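Side-chain contacts in iron-sulfur cluster assembly protein CyaY (Psychromonas ingrahamii, PDB 4HS5), which probably takes part in iron-sulfur cluster assembly, perhaps as a regulator of that process, and is thought to bind ferrous and ferric iron: residues L60-N65 with L86-A91; L47-Q52 with H56-A61. One frame throughout, in Å; residues are numbered along the deposited sequence.

Contact 1. Residues L60-N65 with L86-A91; sequences LATLEN and LTFLSA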
loop_
_atom_site.group_PDB
_atom_site.type_symbol
_atom_site.label_atom_id
_atom_site.label_comp_id
_atom_site.label_asym_id
_atom_site.label_seq_id
_atom_site.Cartn_x
_atom_site.Cartn_y
_atom_site.Cartn_z
ATOM N N LEU A 60 -4.790 -0.005 4.408
ATOM C CA LEU A 60 -5.085 0.637 3.128
ATOM C C LEU A 60 -6.549 1.023 3.081
ATOM O O LEU A 60 -7.419 0.187 3.319
ATOM C CB LEU A 60 -4.799 -0.320 1.973
ATOM C CG LEU A 60 -5.342 0.112 0.605
ATOM C CD1 LEU A 60 -4.603 1.325 0.102
ATOM C CD2 LEU A 60 -5.233 -1.028 -0.399
ATOM N N ALA A 61 -6.805 2.290 2.775
ATOM C CA ALA A 61 -8.147 2.790 2.542
ATOM C C ALA A 61 -8.339 2.980 1.049
ATOM O O ALA A 61 -7.616 3.746 0.418
ATOM C CB ALA A 61 -8.336 4.095 3.259
ATOM N N THR A 62 -9.306 2.255 0.497
ATOM C CA THR A 62 -9.772 2.486 -0.860
ATOM C C THR A 62 -10.951 3.448 -0.777
ATOM O O THR A 62 -11.274 3.936 0.301
ATOM C CB THR A 62 -10.209 1.189 -1.562
ATOM O OG1 THR A 62 -11.326 0.616 -0.875
ATOM C CG2 THR A 62 -9.061 0.187 -1.598
ATOM N N LEU A 63 -11.597 3.709 -1.904
ATOM C CA LEU A 63 -12.789 4.548 -1.908
ATOM C C LEU A 63 -13.909 3.931 -1.086
ATOM O O LEU A 63 -14.744 4.648 -0.526
ATOM C CB LEU A 63 -13.269 4.776 -3.339
ATOM C CG LEU A 63 -12.438 5.812 -4.080
ATOM C CD1 LEU A 63 -12.840 5.896 -5.533
ATOM C CD2 LEU A 63 -12.608 7.150 -3.396
ATOM N N GLU A 64 -13.916 2.606 -1.010
ATOM C CA GLU A 64 -15.023 1.872 -0.407
ATOM C C GLU A 64 -14.743 1.460 1.032
ATOM O O GLU A 64 -15.577 1.651 1.919
ATOM C CB GLU A 64 -15.312 0.610 -1.224
ATOM C CG GLU A 64 -15.317 0.823 -2.736
ATOM C CD GLU A 64 -16.658 1.296 -3.273
ATOM O OE1 GLU A 64 -17.590 1.518 -2.469
ATOM O OE2 GLU A 64 -16.782 1.434 -4.506
ATOM N N ASN A 65 -13.563 0.893 1.261
ATOM C CA ASN A 65 -13.318 0.179 2.502
ATOM C C ASN A 65 -11.923 0.369 3.067
ATOM O O ASN A 65 -10.993 0.773 2.365
ATOM C CB ASN A 65 -13.556 -1.318 2.298
ATOM C CG ASN A 65 -15.009 -1.651 2.065
ATOM O OD1 ASN A 65 -15.383 -2.142 1.003
ATOM N ND2 ASN A 65 -15.839 -1.390 3.063
ATOM N N LEU A 86 0.029 -6.114 -2.279
ATOM C CA LEU A 86 0.522 -5.496 -3.504
ATOM C C LEU A 86 -0.345 -5.835 -4.712
ATOM O O LEU A 86 -0.579 -4.984 -5.578
ATOM C CB LEU A 86 1.984 -5.866 -3.741
ATOM C CG LEU A 86 2.920 -5.288 -2.679
ATOM C CD1 LEU A 86 4.305 -5.835 -2.913
ATOM C CD2 LEU A 86 2.908 -3.760 -2.744
ATOM N N THR A 87 -0.839 -7.072 -4.736
ATOM C CA THR A 87 -1.809 -7.526 -5.729
ATOM C C THR A 87 -3.076 -6.677 -5.630
ATOM O O THR A 87 -3.605 -6.181 -6.629
ATOM C CB THR A 87 -2.161 -9.014 -5.499
ATOM O OG1 THR A 87 -0.972 -9.804 -5.641
ATOM C CG2 THR A 87 -3.185 -9.482 -6.513
ATOM N N PHE A 88 -3.540 -6.486 -4.402
ATOM C CA PHE A 88 -4.760 -5.734 -4.185
ATOM C C PHE A 88 -4.577 -4.256 -4.535
ATOM O O PHE A 88 -5.480 -3.610 -5.070
ATOM C CB PHE A 88 -5.203 -5.901 -2.731
ATOM C CG PHE A 88 -6.546 -5.298 -2.443
ATOM C CD1 PHE A 88 -7.710 -5.984 -2.744
ATOM C CD2 PHE A 88 -6.636 -4.043 -1.875
ATOM C CE1 PHE A 88 -8.947 -5.423 -2.477
ATOM C CE2 PHE A 88 -7.865 -3.471 -1.605
ATOM C CZ PHE A 88 -9.022 -4.172 -1.904
ATOM N N LEU A 89 -3.400 -3.714 -4.231
ATOM C CA LEU A 89 -3.101 -2.319 -4.494
ATOM C C LEU A 89 -3.099 -2.044 -5.991
ATOM O O LEU A 89 -3.680 -1.057 -6.445
ATOM C CB LEU A 89 -1.746 -1.942 -3.869
ATOM C CG LEU A 89 -1.374 -0.475 -4.006
ATOM C CD1 LEU A 89 -2.442 0.367 -3.344
ATOM C CD2 LEU A 89 -0.019 -0.209 -3.368
ATOM N N SER A 90 -2.486 -2.933 -6.770
ATOM C CA SER A 90 -2.537 -2.813 -8.229
ATOM C C SER A 90 -3.971 -2.810 -8.739
ATOM O O SER A 90 -4.317 -2.010 -9.610
ATOM C CB SER A 90 -1.803 -3.977 -8.887
ATOM O OG SER A 90 -0.418 -3.911 -8.626
ATOM N N ALA A 91 -4.796 -3.703 -8.202
ATOM C CA ALA A 91 -6.192 -3.814 -8.636
ATOM C C ALA A 91 -6.935 -2.537 -8.275
ATOM O O ALA A 91 -7.725 -2.030 -9.073
ATOM C CB ALA A 91 -6.855 -5.020 -8.012
#

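Contact 2. Residues L47-Q52 with H56-A61; sequences LIINRQ and HQVWLA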
loop_
_atom_site.group_PDB
_atom_site.type_symbol
_atom_site.label_atom_id
_atom_site.label_comp_id
_atom_site.label_asym_id
_atom_site.label_seq_id
_atom_site.Cartn_x
_atom_site.Cartn_y
_atom_site.Cartn_z
ATOM N N LEU A 47 -5.771 6.906 -2.529
ATOM C CA LEU A 47 -5.672 5.726 -1.675
ATOM C C LEU A 47 -4.835 6.159 -0.488
ATOM O O LEU A 47 -3.860 6.881 -0.648
ATOM C CB LEU A 47 -4.973 4.573 -2.398
ATOM C CG LEU A 47 -5.707 3.987 -3.607
ATOM C CD1 LEU A 47 -4.891 2.935 -4.325
ATOM C CD2 LEU A 47 -7.030 3.412 -3.165
ATOM N N ILE A 48 -5.212 5.729 0.710
ATOM C CA ILE A 48 -4.491 6.150 1.897
ATOM C C ILE A 48 -3.903 4.928 2.565
ATOM O O ILE A 48 -4.623 3.998 2.915
ATOM C CB ILE A 48 -5.403 6.856 2.903
ATOM C CG1 ILE A 48 -6.120 8.028 2.240
ATOM C CG2 ILE A 48 -4.576 7.354 4.091
ATOM C CD1 ILE A 48 -7.289 8.549 3.054
ATOM N N ILE A 49 -2.588 4.932 2.746
ATOM C CA ILE A 49 -1.884 3.829 3.387
ATOM C C ILE A 49 -1.371 4.323 4.735
ATOM O O ILE A 49 -0.907 5.453 4.861
ATOM C CB ILE A 49 -0.741 3.323 2.497
ATOM C CG1 ILE A 49 -1.322 2.743 1.218
ATOM C CG2 ILE A 49 0.095 2.269 3.216
ATOM C CD1 ILE A 49 -0.345 2.684 0.089
ATOM N N ASN A 50 -1.503 3.491 5.754
ATOM C CA ASN A 50 -1.102 3.878 7.093
ATOM C C ASN A 50 -0.356 2.736 7.757
ATOM O O ASN A 50 -0.500 1.580 7.368
ATOM C CB ASN A 50 -2.338 4.259 7.900
ATOM C CG ASN A 50 -2.018 5.158 9.065
ATOM O OD1 ASN A 50 -0.874 5.225 9.523
ATOM N ND2 ASN A 50 -3.036 5.846 9.572
ATOM N N ARG A 51 0.480 3.068 8.728
ATOM C CA ARG A 51 1.152 2.047 9.526
ATOM C C ARG A 51 0.590 2.117 10.917
ATOM O O ARG A 51 0.359 3.204 11.457
ATOM C CB ARG A 51 2.660 2.280 9.566
ATOM C CG ARG A 51 3.365 1.990 8.272
ATOM C CD ARG A 51 4.393 3.068 7.964
ATOM N NE ARG A 51 5.632 2.929 8.710
ATOM C CZ ARG A 51 6.831 2.859 8.143
ATOM N NH1 ARG A 51 6.942 2.905 6.821
ATOM N NH2 ARG A 51 7.917 2.734 8.897
ATOM N N GLN A 52 0.327 0.959 11.501
ATOM C CA GLN A 52 -0.113 0.940 12.877
ATOM C C GLN A 52 0.873 0.123 13.688
ATOM O O GLN A 52 0.730 -1.095 13.814
ATOM C CB GLN A 52 -1.536 0.407 12.985
ATOM C CG GLN A 52 -2.565 1.214 12.177
ATOM C CD GLN A 52 -2.683 2.685 12.592
ATOM O OE1 GLN A 52 -1.950 3.182 13.449
ATOM N NE2 GLN A 52 -3.630 3.381 11.978
ATOM N N HIS A 56 1.439 -3.870 14.549
ATOM C CA HIS A 56 2.280 -4.357 13.464
ATOM C C HIS A 56 1.507 -4.620 12.176
ATOM O O HIS A 56 1.779 -5.584 11.469
ATOM C CB HIS A 56 3.055 -5.599 13.903
ATOM C CG HIS A 56 3.942 -5.356 15.082
ATOM N ND1 HIS A 56 4.313 -6.357 15.949
ATOM C CD2 HIS A 56 4.546 -4.231 15.523
ATOM C CE1 HIS A 56 5.102 -5.854 16.884
ATOM N NE2 HIS A 56 5.258 -4.566 16.649
ATOM N N GLN A 57 0.556 -3.740 11.866
ATOM C CA GLN A 57 -0.200 -3.838 10.630
ATOM C C GLN A 57 0.020 -2.648 9.724
ATOM O O GLN A 57 0.317 -1.550 10.181
ATOM C CB GLN A 57 -1.700 -3.963 10.903
ATOM C CG GLN A 57 -2.113 -5.286 11.519
ATOM C CD GLN A 57 -3.613 -5.423 11.625
ATOM O OE1 GLN A 57 -4.328 -4.436 11.840
ATOM N NE2 GLN A 57 -4.105 -6.644 11.462
ATOM N N VAL A 58 -0.126 -2.883 8.425
ATOM C CA VAL A 58 -0.230 -1.790 7.466
ATOM C C VAL A 58 -1.700 -1.742 7.066
ATOM O O VAL A 58 -2.357 -2.785 6.945
ATOM C CB VAL A 58 0.676 -2.031 6.239
ATOM C CG1 VAL A 58 0.318 -1.105 5.093
ATOM C CG2 VAL A 58 2.170 -1.872 6.619
ATOM N N TRP A 59 -2.239 -0.531 6.909
ATOM C CA TRP A 59 -3.633 -0.350 6.507
ATOM C C TRP A 59 -3.724 0.317 5.140
ATOM O O TRP A 59 -2.833 1.073 4.741
ATOM C CB TRP A 59 -4.413 0.473 7.535
ATOM C CG TRP A 59 -4.610 -0.204 8.865
ATOM C CD1 TRP A 59 -4.049 -1.375 9.289
ATOM C CD2 TRP A 59 -5.429 0.258 9.948
ATOM N NE1 TRP A 59 -4.467 -1.674 10.565
ATOM C CE2 TRP A 59 -5.312 -0.684 10.993
ATOM C CE3 TRP A 59 -6.247 1.375 10.136
ATOM C CZ2 TRP A 59 -5.986 -0.541 12.210
ATOM C CZ3 TRP A 59 -6.912 1.516 11.345
ATOM C CH2 TRP A 59 -6.777 0.563 12.365
ATOM N N LEU A 60 -4.790 -0.005 4.408
ATOM C CA LEU A 60 -5.085 0.637 3.128
ATOM C C LEU A 60 -6.549 1.023 3.081
ATOM O O LEU A 60 -7.419 0.187 3.319
ATOM C CB LEU A 60 -4.799 -0.320 1.973
ATOM C CG LEU A 60 -5.342 0.112 0.605
ATOM C CD1 LEU A 60 -4.603 1.325 0.102
ATOM C CD2 LEU A 60 -5.233 -1.028 -0.399
ATOM N N ALA A 61 -6.805 2.290 2.775
ATOM C CA ALA A 61 -8.147 2.790 2.542
ATOM C C ALA A 61 -8.339 2.980 1.049
ATOM O O ALA A 61 -7.616 3.746 0.418
ATOM C CB ALA A 61 -8.336 4.095 3.259
#

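Contact 1. Residues L60-N65 with L86-A91
T62, whose methyl packs on the F88 ring, has a hydroxyl OG1 that accepts from two backbone N-H groups of its own turn. N65 N gives the straighter bond, 3.1 Å to T62 OG1 with an angle of 167° at the hydrogen; E64 N gives a longer one, 3.3 Å to T62 OG1. Accepting from the amides two and three residues on makes an ST turn and an ST motif together, and T62 N closes the same turn onto N65 O at 2.9 Å. These bonds fix T62's rotation. With OG1 between the backbone N and the carbonyl carbon (chi1 63°), CG2 stands beside the backbone N, anti to the carbonyl carbon, and lies 3.8 Å from F88 CE2. The two side chains cross at about a right angle, and the methyl approaches the ring obliquely.

L60 approaches the same ring differently. Its CD2 meets the rim of F88 near the ring plane, 3.6 Å from CD2 of F88, while its other branch, CD1, reaches L89 CD1 at 4.2 Å. One forked leucine thereby touches two consecutive helix residues. F88 CG anti to the backbone N (chi1 -173°) helps send the ring out toward the strand end, where H67 and Y69 of strand 66-72 also meet it.

No hydrogen bond joins the two segments. Strand end, turn and helix residues 86-91 meet through apolar side chains, while T62 OG1 accepts two backbone N-H groups within its own turn.

Contact 2. Residues L47-Q52 with H56-A61
Q52 lays its CG over one face of the W59 indole: a CH-pi contact, 3.7 Å from CG to the centroid of the five-membered ring and 17° off its normal. The Q52 chain bends at chi2 (-60°), which brings NE2 across the six-membered ring, 3.8 Å from W59 CE3, with the amide plane steeply inclined to the indole. The indole's own N-H is used as well, NE1 of W59 donating to Q57 OE1 at 3.0 Å. A leucine in place of W59 would probably leave Q52 CG without its aromatic face and Q57 OE1 without this donor, with Q52 likely to turn more freely.

Beneath these side chains lies the antiparallel pairing that sets them in place. I48 with A61, N50 with W59 and Q52 with Q57 are hydrogen-bonded pairs; W59 N to N50 O, at 2.8 Å and 173° at the hydrogen, is the straightest bond. At the turn end H56 and Q57 both face Q52, a G1 beta bulge, and Q57 N approaches Q52 O from above the carbonyl plane at 3.3 Å.

The non-hydrogen-bonded pairs, I49 with L60 and R51 with V58, point to the other sheet face. There I49 CG1 meets L60 CD1 at 3.7 Å and I49 CG2 meets V58 CG1 at 3.9 Å. I49 packs on Y14 and I17 of helix 3-24, while R51 makes a salt bridge to D11 and a cation-pi contact with Y14. On the side of the sheet that carries W59, H68 stacks with the indole, and strands 36-41 and 66-72 flank the hairpin.

In the fold
Contacts 1 and 2 share L60 and A61 on strand 57-61, with centres 10 Å apart. The hairpin of 47-52 with 56-61 is held mainly by backbone hydrogen bonds and buries 560 Å², against 143 Å² for the apolar meeting of 60-65 with 86-91. Both are partly buried. L60 and L89 in contact 1, and L47, I49, V58 and L60 in contact 2, form core between sheet and helices, whereas W59 and Q52 lie on the opposite sheet face. L47 CD1 touches L89 CD1 at 3.7 Å, which joins the two contacts directly, in keeping with the frataxin alpha-beta sandwich.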